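Long-range contacts in sulfide-quinone reductase (Aquifex aeolicus, PDB 3HYW), which oxidises hydrogen sulfide and passes the electrons through FAD to a quinone, building up polysulfur that is released when it grows too long: residues K29-P37 with N70-A78; I15-N23 with K392-P400. All blocks are in the same frame, centred on the assembly; numbering follows the deposited sequence.

Contact 1 and helix 12-24 belong to the Rossmann-type FAD-binding fold, and the 392-400 segment packs against it; the contact centres lie 15 Å apart. Helix 12-24 comes first, strand 29-33 follows directly, strand 71-74 comes later in the chain, next to 29-33 in the sheet, and the 392-400 segment returns more than 300 residues later. Contact 1 therefore falls between the two halves of contact 2. The helix is shared ground: one flank lies on a face of the parallel sheet, where Ile30 CD1 sits 3.7 Å from Arg22 N, while another meets the end of helix 376-395. The late segment is thus packed onto the helix whose N-terminal end faces the FAD diphosphate.

Contact 1: K29-P37 with N70-A78; sequences KITLISDRP and NIEFINEKA. With FAD (flavin-adenine dinucleotide), chain G; SO4 (sulfate ion), chain N.
Leu32 and Phe73 meet where two parallel strands run side by side: leucine CD2 lies at the ring edge, 3.7 Å from phenylalanine CE2. Phe73 has CG opposite its backbone N (chi1 -176°), which swings the ring across toward residues 32-37, and its rim settles into a hollow formed by Leu32 CD2, Ser34 CB and the Arg36 carbonyl oxygen. On the same face, Ile71 CG2 fits against Leu32 CB at 4.1 Å. On the other face the side chains lie side by side in pairs, Thr31 with Glu72 and Ile33 with Ile74. Ile74 CD1 bumps against Thr31 CG2 (3.6 Å), while Ile33 CG2 fits into the hollow between the Glu76 carbonyl oxygen and Ala78 CB. OE1 of the extended Glu72 chain takes the threonine hydroxyl OG1 of Thr31 at 2.7 Å through its anti lone pair; that hydroxyl is also bonded to His4. Between the two faces the backbones are joined in parallel register, with Leu32 giving its N-H to Glu72 O at 2.7 Å and receiving that of Ile74 on its own oxygen.

Past the strands the chains open into the adenosine site of FAD, as expected of a Rossmann-type fold with an acidic residue after its second strand. Arg36 NH1 donates to ribose O2B, its guanidinium meeting it edge-on; Asp35 OD1 lies very close to the same oxygen, a contact modelled too short for its length to be trusted. Ala78 N bonds adenine N1A at 2.9 Å and its carbonyl takes N6A, a backbone reading of the base.

Strand 71-74 is the outermost strand here, with 29-33 between it and 4-8. Helix 12-24 packs on the face of Ile30, Leu32 and Ile71, and Ile96 of strand 95-97 touches Ile33 and Ile74 on the other.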
loop_
_atom_site.group_PDB
_atom_site.type_symbol
_atom_site.label_atom_id
_atom_site.label_comp_id
_atom_site.label_asym_id
_atom_site.label_seq_id
_atom_site.Cartn_x
_atom_site.Cartn_y
_atom_site.Cartn_z
ATOM N N LYS A 29 -50.589 -7.317 21.949
ATOM C CA LYS A 29 -50.146 -8.583 22.533
ATOM C C LYS A 29 -48.901 -9.066 21.785
ATOM O O LYS A 29 -48.879 -9.107 20.556
ATOM C CB LYS A 29 -51.251 -9.642 22.510
ATOM C CG LYS A 29 -50.893 -10.921 23.258
ATOM C CD LYS A 29 -52.000 -11.982 23.159
ATOM C CE LYS A 29 -51.553 -13.294 23.807
ATOM N NZ LYS A 29 -52.498 -14.412 23.532
ATOM N N ILE A 30 -47.860 -9.407 22.538
ATOM C CA ILE A 30 -46.579 -9.801 21.954
ATOM C C ILE A 30 -46.049 -11.053 22.643
ATOM O O ILE A 30 -45.924 -11.098 23.863
ATOM C CB ILE A 30 -45.515 -8.665 22.043
ATOM C CG1 ILE A 30 -46.010 -7.397 21.333
ATOM C CG2 ILE A 30 -44.177 -9.131 21.453
ATOM C CD1 ILE A 30 -45.252 -6.144 21.696
ATOM N N THR A 31 -45.748 -12.066 21.838
ATOM C CA THR A 31 -45.187 -13.306 22.328
ATOM C C THR A 31 -43.832 -13.514 21.670
ATOM O O THR A 31 -43.709 -13.454 20.440
ATOM C CB THR A 31 -46.119 -14.500 22.026
ATOM O OG1 THR A 31 -47.409 -14.256 22.605
ATOM C CG2 THR A 31 -45.551 -15.797 22.590
ATOM N N LEU A 32 -42.818 -13.743 22.496
ATOM C CA LEU A 32 -41.490 -14.064 22.004
ATOM C C LEU A 32 -41.185 -15.529 22.295
ATOM O O LEU A 32 -41.296 -15.985 23.440
ATOM C CB LEU A 32 -40.437 -13.144 22.628
ATOM C CG LEU A 32 -39.029 -13.160 22.009
ATOM C CD1 LEU A 32 -38.457 -11.745 21.913
ATOM C CD2 LEU A 32 -38.091 -14.049 22.800
ATOM N N ILE A 33 -40.809 -16.252 21.243
ATOM C CA ILE A 33 -40.440 -17.658 21.338
ATOM C C ILE A 33 -38.944 -17.791 21.064
ATOM O O ILE A 33 -38.470 -17.381 20.006
ATOM C CB ILE A 33 -41.219 -18.526 20.300
ATOM C CG1 ILE A 33 -42.737 -18.317 20.425
ATOM C CG2 ILE A 33 -40.849 -19.997 20.447
ATOM C CD1 ILE A 33 -43.551 -18.966 19.306
ATOM N N SER A 34 -38.210 -18.375 22.010
ATOM C CA SER A 34 -36.784 -18.628 21.824
ATOM C C SER A 34 -36.335 -19.928 22.481
ATOM O O SER A 34 -36.801 -20.273 23.566
ATOM C CB SER A 34 -35.954 -17.466 22.367
ATOM O OG SER A 34 -34.614 -17.557 21.927
ATOM N N ASP A 35 -35.425 -20.636 21.815
ATOM C CA ASP A 35 -34.890 -21.902 22.322
ATOM C C ASP A 35 -33.822 -21.709 23.410
ATOM O O ASP A 35 -33.540 -22.627 24.180
ATOM C CB ASP A 35 -34.362 -22.785 21.174
ATOM C CG ASP A 35 -33.222 -22.139 20.395
ATOM O OD1 ASP A 35 -32.967 -20.932 20.565
ATOM O OD2 ASP A 35 -32.578 -22.846 19.596
ATOM N N ARG A 36 -33.231 -20.519 23.459
ATOM C CA ARG A 36 -32.297 -20.175 24.520
ATOM C C ARG A 36 -33.021 -19.400 25.614
ATOM O O ARG A 36 -33.838 -18.536 25.312
ATOM C CB ARG A 36 -31.129 -19.353 23.967
ATOM C CG ARG A 36 -30.053 -20.200 23.340
ATOM C CD ARG A 36 -28.956 -19.353 22.719
ATOM N NE ARG A 36 -27.849 -20.186 22.254
ATOM C CZ ARG A 36 -27.773 -20.744 21.048
ATOM N NH1 ARG A 36 -28.743 -20.562 20.159
ATOM N NH2 ARG A 36 -26.718 -21.489 20.730
ATOM N N PRO A 37 -32.723 -19.706 26.887
ATOM C CA PRO A 37 -33.370 -19.038 28.020
ATOM C C PRO A 37 -32.823 -17.635 28.296
ATOM O O PRO A 37 -33.286 -16.958 29.215
ATOM C CB PRO A 37 -33.049 -19.962 29.194
ATOM C CG PRO A 37 -31.741 -20.597 28.817
ATOM C CD PRO A 37 -31.752 -20.733 27.325
ATOM N N ASN A 70 -44.722 -6.663 29.611
ATOM C CA ASN A 70 -45.931 -7.297 29.060
ATOM C C ASN A 70 -45.671 -8.116 27.786
ATOM O O ASN A 70 -46.456 -8.089 26.838
ATOM C CB ASN A 70 -47.060 -6.270 28.873
ATOM C CG ASN A 70 -47.467 -5.601 30.181
ATOM O OD1 ASN A 70 -47.840 -4.425 30.205
ATOM N ND2 ASN A 70 -47.386 -6.348 31.280
ATOM N N ILE A 71 -44.552 -8.837 27.778
ATOM C CA ILE A 71 -44.200 -9.723 26.667
ATOM C C ILE A 71 -44.211 -11.159 27.179
ATOM O O ILE A 71 -43.569 -11.478 28.181
ATOM C CB ILE A 71 -42.820 -9.349 26.043
ATOM C CG1 ILE A 71 -42.903 -7.973 25.364
ATOM C CG2 ILE A 71 -42.346 -10.417 25.038
ATOM C CD1 ILE A 71 -41.549 -7.314 25.101
ATOM N N GLU A 72 -44.976 -12.016 26.510
ATOM C CA GLU A 72 -45.038 -13.427 26.879
ATOM C C GLU A 72 -43.810 -14.144 26.320
ATOM O O GLU A 72 -43.511 -14.027 25.139
ATOM C CB GLU A 72 -46.333 -14.064 26.359
ATOM C CG GLU A 72 -46.471 -15.553 26.667
ATOM C CD GLU A 72 -47.602 -16.216 25.899
ATOM O OE1 GLU A 72 -47.969 -15.718 24.806
ATOM O OE2 GLU A 72 -48.116 -17.247 26.382
ATOM N N PHE A 73 -43.097 -14.862 27.184
ATOM C CA PHE A 73 -41.925 -15.625 26.781
ATOM C C PHE A 73 -42.226 -17.121 26.779
ATOM O O PHE A 73 -42.681 -17.672 27.779
ATOM C CB PHE A 73 -40.740 -15.322 27.700
ATOM C CG PHE A 73 -39.453 -16.004 27.295
ATOM C CD1 PHE A 73 -38.786 -16.847 28.188
ATOM C CD2 PHE A 73 -38.902 -15.796 26.030
ATOM C CE1 PHE A 73 -37.589 -17.470 27.825
ATOM C CE2 PHE A 73 -37.711 -16.419 25.654
ATOM C CZ PHE A 73 -37.053 -17.256 26.553
ATOM N N ILE A 74 -41.986 -17.757 25.636
ATOM C CA ILE A 74 -42.062 -19.204 25.515
ATOM C C ILE A 74 -40.650 -19.719 25.260
ATOM O O ILE A 74 -40.081 -19.489 24.193
ATOM C CB ILE A 74 -43.037 -19.645 24.387
ATOM C CG1 ILE A 74 -44.458 -19.154 24.695
ATOM C CG2 ILE A 74 -43.025 -21.181 24.220
ATOM C CD1 ILE A 74 -45.425 -19.267 23.537
ATOM N N ASN A 75 -40.085 -20.396 26.256
ATOM C CA ASN A 75 -38.742 -20.949 26.139
ATOM C C ASN A 75 -38.783 -22.314 25.454
ATOM O O ASN A 75 -38.608 -23.355 26.088
ATOM C CB ASN A 75 -38.046 -21.033 27.501
ATOM C CG ASN A 75 -36.577 -21.400 27.383
ATOM O OD1 ASN A 75 -35.964 -21.258 26.316
ATOM N ND2 ASN A 75 -36.002 -21.879 28.481
ATOM N N GLU A 76 -39.043 -22.277 24.152
ATOM C CA GLU A 76 -39.089 -23.460 23.305
ATOM C C GLU A 76 -38.542 -23.107 21.944
ATOM O O GLU A 76 -38.588 -21.951 21.522
ATOM C CB GLU A 76 -40.530 -23.910 23.098
ATOM C CG GLU A 76 -41.139 -24.675 24.218
ATOM C CD GLU A 76 -42.366 -25.425 23.758
ATOM O OE1 GLU A 76 -42.201 -26.427 23.029
ATOM O OE2 GLU A 76 -43.488 -25.013 24.116
ATOM N N LYS A 77 -38.035 -24.117 21.253
ATOM C CA LYS A 77 -37.694 -23.987 19.850
ATOM C C LYS A 77 -38.983 -23.928 19.031
ATOM O O LYS A 77 -39.873 -24.772 19.197
ATOM C CB LYS A 77 -36.838 -25.183 19.435
ATOM C CG LYS A 77 -36.313 -25.155 18.017
ATOM C CD LYS A 77 -35.581 -26.458 17.721
ATOM C CE LYS A 77 -36.081 -27.088 16.438
ATOM N NZ LYS A 77 -35.198 -28.206 15.977
ATOM N N ALA A 78 -39.097 -22.920 18.172
ATOM C CA ALA A 78 -40.146 -22.906 17.152
ATOM C C ALA A 78 -39.800 -23.942 16.081
ATOM O O ALA A 78 -38.701 -23.927 15.525
ATOM C CB ALA A 78 -40.297 -21.531 16.543
HETATM P PA FAD G . -29.030 -13.795 17.398
HETATM O O1A FAD G . -28.728 -12.551 18.193
HETATM O O2A FAD G . -28.001 -14.880 17.311
HETATM O O5B FAD G . -30.388 -14.383 18.002
HETATM C C5B FAD G . -31.106 -15.468 17.438
HETATM C C4B FAD G . -32.018 -16.004 18.531
HETATM O O4B FAD G . -32.954 -16.930 17.979
HETATM C C3B FAD G . -31.231 -16.777 19.576
HETATM O O3B FAD G . -31.751 -16.455 20.871
HETATM C C2B FAD G . -31.504 -18.228 19.234
HETATM O O2B FAD G . -31.400 -19.075 20.376
HETATM C C1B FAD G . -32.928 -18.154 18.713
HETATM N N9A FAD G . -33.338 -19.274 17.824
HETATM C C8A FAD G . -32.601 -19.877 16.867
HETATM N N7A FAD G . -33.358 -20.834 16.272
HETATM C C5A FAD G . -34.572 -20.826 16.872
HETATM C C6A FAD G . -35.741 -21.566 16.703
HETATM N N6A FAD G . -35.806 -22.539 15.766
HETATM N N1A FAD G . -36.820 -21.302 17.487
HETATM C C2A FAD G . -36.775 -20.339 18.424
HETATM N N3A FAD G . -35.661 -19.613 18.609
HETATM C C4A FAD G . -34.553 -19.835 17.845
HETATM N N1 FAD G . -22.253 -7.254 15.052
HETATM C C2 FAD G . -21.818 -6.003 15.359
HETATM O O2 FAD G . -22.448 -5.007 14.950
HETATM N N3 FAD G . -20.711 -5.805 16.116
HETATM C C4 FAD G . -20.015 -6.862 16.582
HETATM O O4 FAD G . -18.891 -6.685 17.336
HETATM C C4X FAD G . -20.440 -8.150 16.279
HETATM N N5 FAD G . -19.733 -9.206 16.743
HETATM C C5X FAD G . -20.131 -10.468 16.467
HETATM C C6 FAD G . -19.391 -11.543 16.971
HETATM C C7 FAD G . -19.772 -12.852 16.696
HETATM C C7M FAD G . -18.936 -13.988 17.257
HETATM C C8 FAD G . -20.904 -13.080 15.909
HETATM C C8M FAD G . -21.374 -14.481 15.565
HETATM C C9 FAD G . -21.634 -12.000 15.405
HETATM C C9A FAD G . -21.266 -10.675 15.686
HETATM N N10 FAD G . -21.986 -9.613 15.216
HETATM C C10 FAD G . -21.578 -8.348 15.499
HETATM C "C1'" FAD G . -23.149 -9.839 14.328
HETATM C "C2'" FAD G . -24.563 -9.688 14.849
HETATM O "O2'" FAD G . -24.709 -8.441 15.542
HETATM C "C3'" FAD G . -24.913 -10.902 15.711
HETATM O "O3'" FAD G . -24.769 -12.104 14.918
HETATM C "C4'" FAD G . -26.332 -10.806 16.256
HETATM O "O4'" FAD G . -26.447 -11.719 17.354
HETATM C "C5'" FAD G . -27.360 -11.139 15.181
HETATM O "O5'" FAD G . -28.676 -10.949 15.693
HETATM P P FAD G . -29.889 -11.952 15.343
HETATM O O1P FAD G . -31.097 -11.481 16.108
HETATM O O2P FAD G . -29.993 -12.148 13.846
HETATM O O3P FAD G . -29.408 -13.388 15.897
HETATM S S SO4 N . -34.177 -25.058 13.572
HETATM O O1 SO4 N . -34.103 -26.306 14.312
HETATM O O2 SO4 N . -33.297 -25.186 12.413
HETATM O O3 SO4 N . -35.549 -24.795 13.150
HETATM O O4 SO4 N . -33.712 -23.977 14.439
HETATM O O HOH W 1 -48.382 -9.310 25.411
#

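Contact 2: I15-N23 with K392-P400. With SO4 (sulfate ion), chain M.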
loop_
_atom_site.group_PDB
_atom_site.type_symbol
_atom_site.label_atom_id
_atom_site.label_comp_id
_atom_site.label_asym_id
_atom_site.label_seq_id
_atom_site.Cartn_x
_atom_site.Cartn_y
_atom_site.Cartn_z
ATOM N N ILE A 15 -35.455 -9.322 20.231
ATOM C CA ILE A 15 -35.615 -8.386 21.347
ATOM C C ILE A 15 -35.866 -6.955 20.852
ATOM O O ILE A 15 -36.778 -6.297 21.333
ATOM C CB ILE A 15 -34.409 -8.441 22.344
ATOM C CG1 ILE A 15 -34.286 -9.833 22.994
ATOM C CG2 ILE A 15 -34.499 -7.322 23.407
ATOM C CD1 ILE A 15 -35.376 -10.185 24.024
ATOM N N ALA A 16 -35.073 -6.482 19.888
ATOM C CA ALA A 16 -35.240 -5.123 19.363
ATOM C C ALA A 16 -36.622 -4.910 18.752
ATOM O O ALA A 16 -37.255 -3.887 18.994
ATOM C CB ALA A 16 -34.142 -4.788 18.344
ATOM N N THR A 17 -37.092 -5.878 17.970
ATOM C CA THR A 17 -38.418 -5.784 17.359
ATOM C C THR A 17 -39.534 -5.824 18.412
ATOM O O THR A 17 -40.425 -4.987 18.388
ATOM C CB THR A 17 -38.640 -6.864 16.262
ATOM O OG1 THR A 17 -37.469 -6.954 15.436
ATOM C CG2 THR A 17 -39.835 -6.487 15.379
ATOM N N ALA A 18 -39.475 -6.788 19.330
ATOM C CA ALA A 18 -40.453 -6.885 20.421
ATOM C C ALA A 18 -40.527 -5.617 21.280
ATOM O O ALA A 18 -41.625 -5.140 21.572
ATOM C CB ALA A 18 -40.180 -8.103 21.290
ATOM N N TYR A 19 -39.370 -5.082 21.684
ATOM C CA TYR A 19 -39.339 -3.855 22.483
ATOM C C TYR A 19 -39.834 -2.651 21.680
ATOM O O TYR A 19 -40.564 -1.813 22.214
ATOM C CB TYR A 19 -37.935 -3.575 23.033
ATOM C CG TYR A 19 -37.455 -4.472 24.173
ATOM C CD1 TYR A 19 -38.091 -5.682 24.477
ATOM C CD2 TYR A 19 -36.320 -4.131 24.907
ATOM C CE1 TYR A 19 -37.624 -6.502 25.506
ATOM C CE2 TYR A 19 -35.847 -4.946 25.924
ATOM C CZ TYR A 19 -36.499 -6.122 26.221
ATOM O OH TYR A 19 -36.018 -6.923 27.232
ATOM N N ASN A 20 -39.451 -2.570 20.405
ATOM C CA ASN A 20 -39.893 -1.460 19.549
ATOM C C ASN A 20 -41.415 -1.468 19.414
ATOM O O ASN A 20 -42.058 -0.432 19.553
ATOM C CB ASN A 20 -39.259 -1.515 18.156
ATOM C CG ASN A 20 -37.829 -0.999 18.120
ATOM O OD1 ASN A 20 -37.478 -0.020 18.779
ATOM N ND2 ASN A 20 -36.999 -1.652 17.320
ATOM N N LEU A 21 -41.976 -2.649 19.160
ATOM C CA LEU A 21 -43.425 -2.839 19.097
ATOM C C LEU A 21 -44.131 -2.483 20.402
ATOM O O LEU A 21 -45.182 -1.828 20.389
ATOM C CB LEU A 21 -43.752 -4.278 18.702
ATOM C CG LEU A 21 -43.590 -4.649 17.225
ATOM C CD1 LEU A 21 -43.646 -6.156 17.075
ATOM C CD2 LEU A 21 -44.663 -3.974 16.359
ATOM N N ARG A 22 -43.555 -2.915 21.524
ATOM C CA ARG A 22 -44.152 -2.661 22.836
ATOM C C ARG A 22 -44.219 -1.169 23.165
ATOM O O ARG A 22 -45.226 -0.685 23.700
ATOM C CB ARG A 22 -43.422 -3.449 23.938
ATOM C CG ARG A 22 -43.819 -3.092 25.384
ATOM C CD ARG A 22 -45.340 -3.233 25.664
ATOM N NE ARG A 22 -45.816 -4.619 25.630
ATOM C CZ ARG A 22 -46.788 -5.083 24.845
ATOM N NH1 ARG A 22 -47.425 -4.283 23.991
ATOM N NH2 ARG A 22 -47.135 -6.363 24.914
ATOM N N ASN A 23 -43.157 -0.448 22.825
ATOM C CA ASN A 23 -43.064 0.977 23.120
ATOM C C ASN A 23 -43.952 1.807 22.193
ATOM O O ASN A 23 -44.471 2.855 22.585
ATOM C CB ASN A 23 -41.594 1.435 23.080
ATOM C CG ASN A 23 -40.790 0.946 24.298
ATOM O OD1 ASN A 23 -39.782 0.249 24.163
ATOM N ND2 ASN A 23 -41.252 1.302 25.489
ATOM N N LYS A 392 -29.924 -1.816 28.042
ATOM C CA LYS A 392 -31.117 -1.616 27.210
ATOM C C LYS A 392 -32.017 -2.850 27.172
ATOM O O LYS A 392 -33.238 -2.725 27.241
ATOM C CB LYS A 392 -30.721 -1.220 25.784
ATOM C CG LYS A 392 -30.247 0.214 25.650
ATOM C CD LYS A 392 -30.344 0.687 24.213
ATOM C CE LYS A 392 -29.328 -0.001 23.322
ATOM N NZ LYS A 392 -29.599 0.334 21.915
ATOM N N VAL A 393 -31.407 -4.030 27.080
ATOM C CA VAL A 393 -32.143 -5.297 27.162
ATOM C C VAL A 393 -32.883 -5.403 28.499
ATOM O O VAL A 393 -34.072 -5.737 28.542
ATOM C CB VAL A 393 -31.205 -6.529 26.930
ATOM C CG1 VAL A 393 -31.960 -7.848 27.114
ATOM C CG2 VAL A 393 -30.574 -6.471 25.545
ATOM N N ARG A 394 -32.185 -5.068 29.576
ATOM C CA ARG A 394 -32.732 -5.164 30.924
ATOM C C ARG A 394 -33.765 -4.090 31.256
ATOM O O ARG A 394 -34.545 -4.247 32.187
ATOM C CB ARG A 394 -31.602 -5.158 31.957
ATOM C CG ARG A 394 -30.733 -6.415 31.913
ATOM C CD ARG A 394 -29.860 -6.538 33.156
ATOM N NE ARG A 394 -28.949 -5.403 33.277
ATOM C CZ ARG A 394 -27.684 -5.394 32.862
ATOM N NH1 ARG A 394 -27.143 -6.479 32.320
ATOM N NH2 ARG A 394 -26.953 -4.295 33.012
ATOM N N ASN A 395 -33.784 -3.012 30.478
ATOM C CA ASN A 395 -34.647 -1.885 30.791
ATOM C C ASN A 395 -35.768 -1.597 29.788
ATOM O O ASN A 395 -36.510 -0.629 29.947
ATOM C CB ASN A 395 -33.813 -0.650 31.134
ATOM C CG ASN A 395 -33.079 -0.807 32.461
ATOM O OD1 ASN A 395 -32.030 -1.448 32.532
ATOM N ND2 ASN A 395 -33.651 -0.255 33.521
ATOM N N GLY A 396 -35.893 -2.446 28.767
ATOM C CA GLY A 396 -37.097 -2.483 27.940
ATOM C C GLY A 396 -37.173 -1.498 26.795
ATOM O O GLY A 396 -38.244 -1.264 26.252
ATOM N N ASN A 397 -36.035 -0.932 26.414
ATOM C CA ASN A 397 -35.987 0.000 25.302
ATOM C C ASN A 397 -34.669 -0.144 24.554
ATOM O O ASN A 397 -33.619 0.264 25.061
ATOM C CB ASN A 397 -36.189 1.437 25.802
ATOM C CG ASN A 397 -36.597 2.402 24.687
ATOM O OD1 ASN A 397 -36.375 2.145 23.502
ATOM N ND2 ASN A 397 -37.215 3.510 25.071
ATOM N N ILE A 398 -34.723 -0.745 23.363
ATOM C CA ILE A 398 -33.524 -0.932 22.532
ATOM C C ILE A 398 -33.285 0.309 21.665
ATOM O O ILE A 398 -32.202 0.481 21.108
ATOM C CB ILE A 398 -33.591 -2.228 21.637
ATOM C CG1 ILE A 398 -33.886 -3.481 22.475
ATOM C CG2 ILE A 398 -32.291 -2.453 20.848
ATOM C CD1 ILE A 398 -32.879 -3.771 23.598
ATOM N N ALA A 399 -34.290 1.177 21.576
ATOM C CA ALA A 399 -34.179 2.377 20.752
ATOM C C ALA A 399 -34.571 3.658 21.502
ATOM O O ALA A 399 -35.540 4.320 21.131
ATOM C CB ALA A 399 -34.999 2.221 19.470
ATOM N N PRO A 400 -33.811 4.022 22.558
ATOM C CA PRO A 400 -34.120 5.268 23.271
ATOM C C PRO A 400 -33.976 6.464 22.328
ATOM O O PRO A 400 -33.028 6.506 21.540
ATOM C CB PRO A 400 -33.043 5.342 24.354
ATOM C CG PRO A 400 -32.425 4.012 24.429
ATOM C CD PRO A 400 -32.621 3.347 23.108
HETATM S S SO4 M . -29.788 -2.862 35.288
HETATM O O1 SO4 M . -30.330 -4.176 35.611
HETATM O O2 SO4 M . -29.134 -2.906 33.986
HETATM O O3 SO4 M . -30.859 -1.874 35.263
HETATM O O4 SO4 M . -28.798 -2.490 36.285
HETATM O O HOH W 2 -37.039 -0.616 21.704
#
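A tyrosine reaches across to the capped C-terminal end of helix 376-395: Tyr19 OH donates to Val393 O at 2.6 Å, in the carbonyl plane and on a lone pair. That cap is a Schellman motif, in which Gly396, with positive phi (85°), breaks the helix and turns the chain back toward helix 12-24, the first of the Rossmann-type FAD-binding fold. With Tyr19 CG opposite its carbonyl carbon, chi1 -73° carries the ring out alongside the Gly396 turn, CD2 lying 3.4 Å from Gly396 C. At the ring edge, OH and CE2 lie toward the Val393 carbonyl and CE2 toward that of Lys392, while Ile15 CG2 sits over the centre of one face.

Ile398 lies on the same side of the ring plane as Ile15, toward the CD2 rim, and Gly396 on the opposite side. Ile398 CG1 presses on Tyr19 CD2 at 3.5 Å, its CG2 on Ala16 CB, and its CD1 meets Ile15 CG2, the two isoleucines crossing at about a right angle. Replacing Tyr19 by an alanine would probably leave Val393 O without this donor and open a gap between Ile15, Gly396 and Ile398.

Within the 392-400 segment, Asn397 OD1 takes the Ala399 N-H in an Asx turn, and Lys392 NZ, salt-bridged to Glu403, reaches Ile398 O. One water joins the segments, donating to Asn20 OD1 at 3.0 Å and accepting from Ile398 N at 2.9 Å.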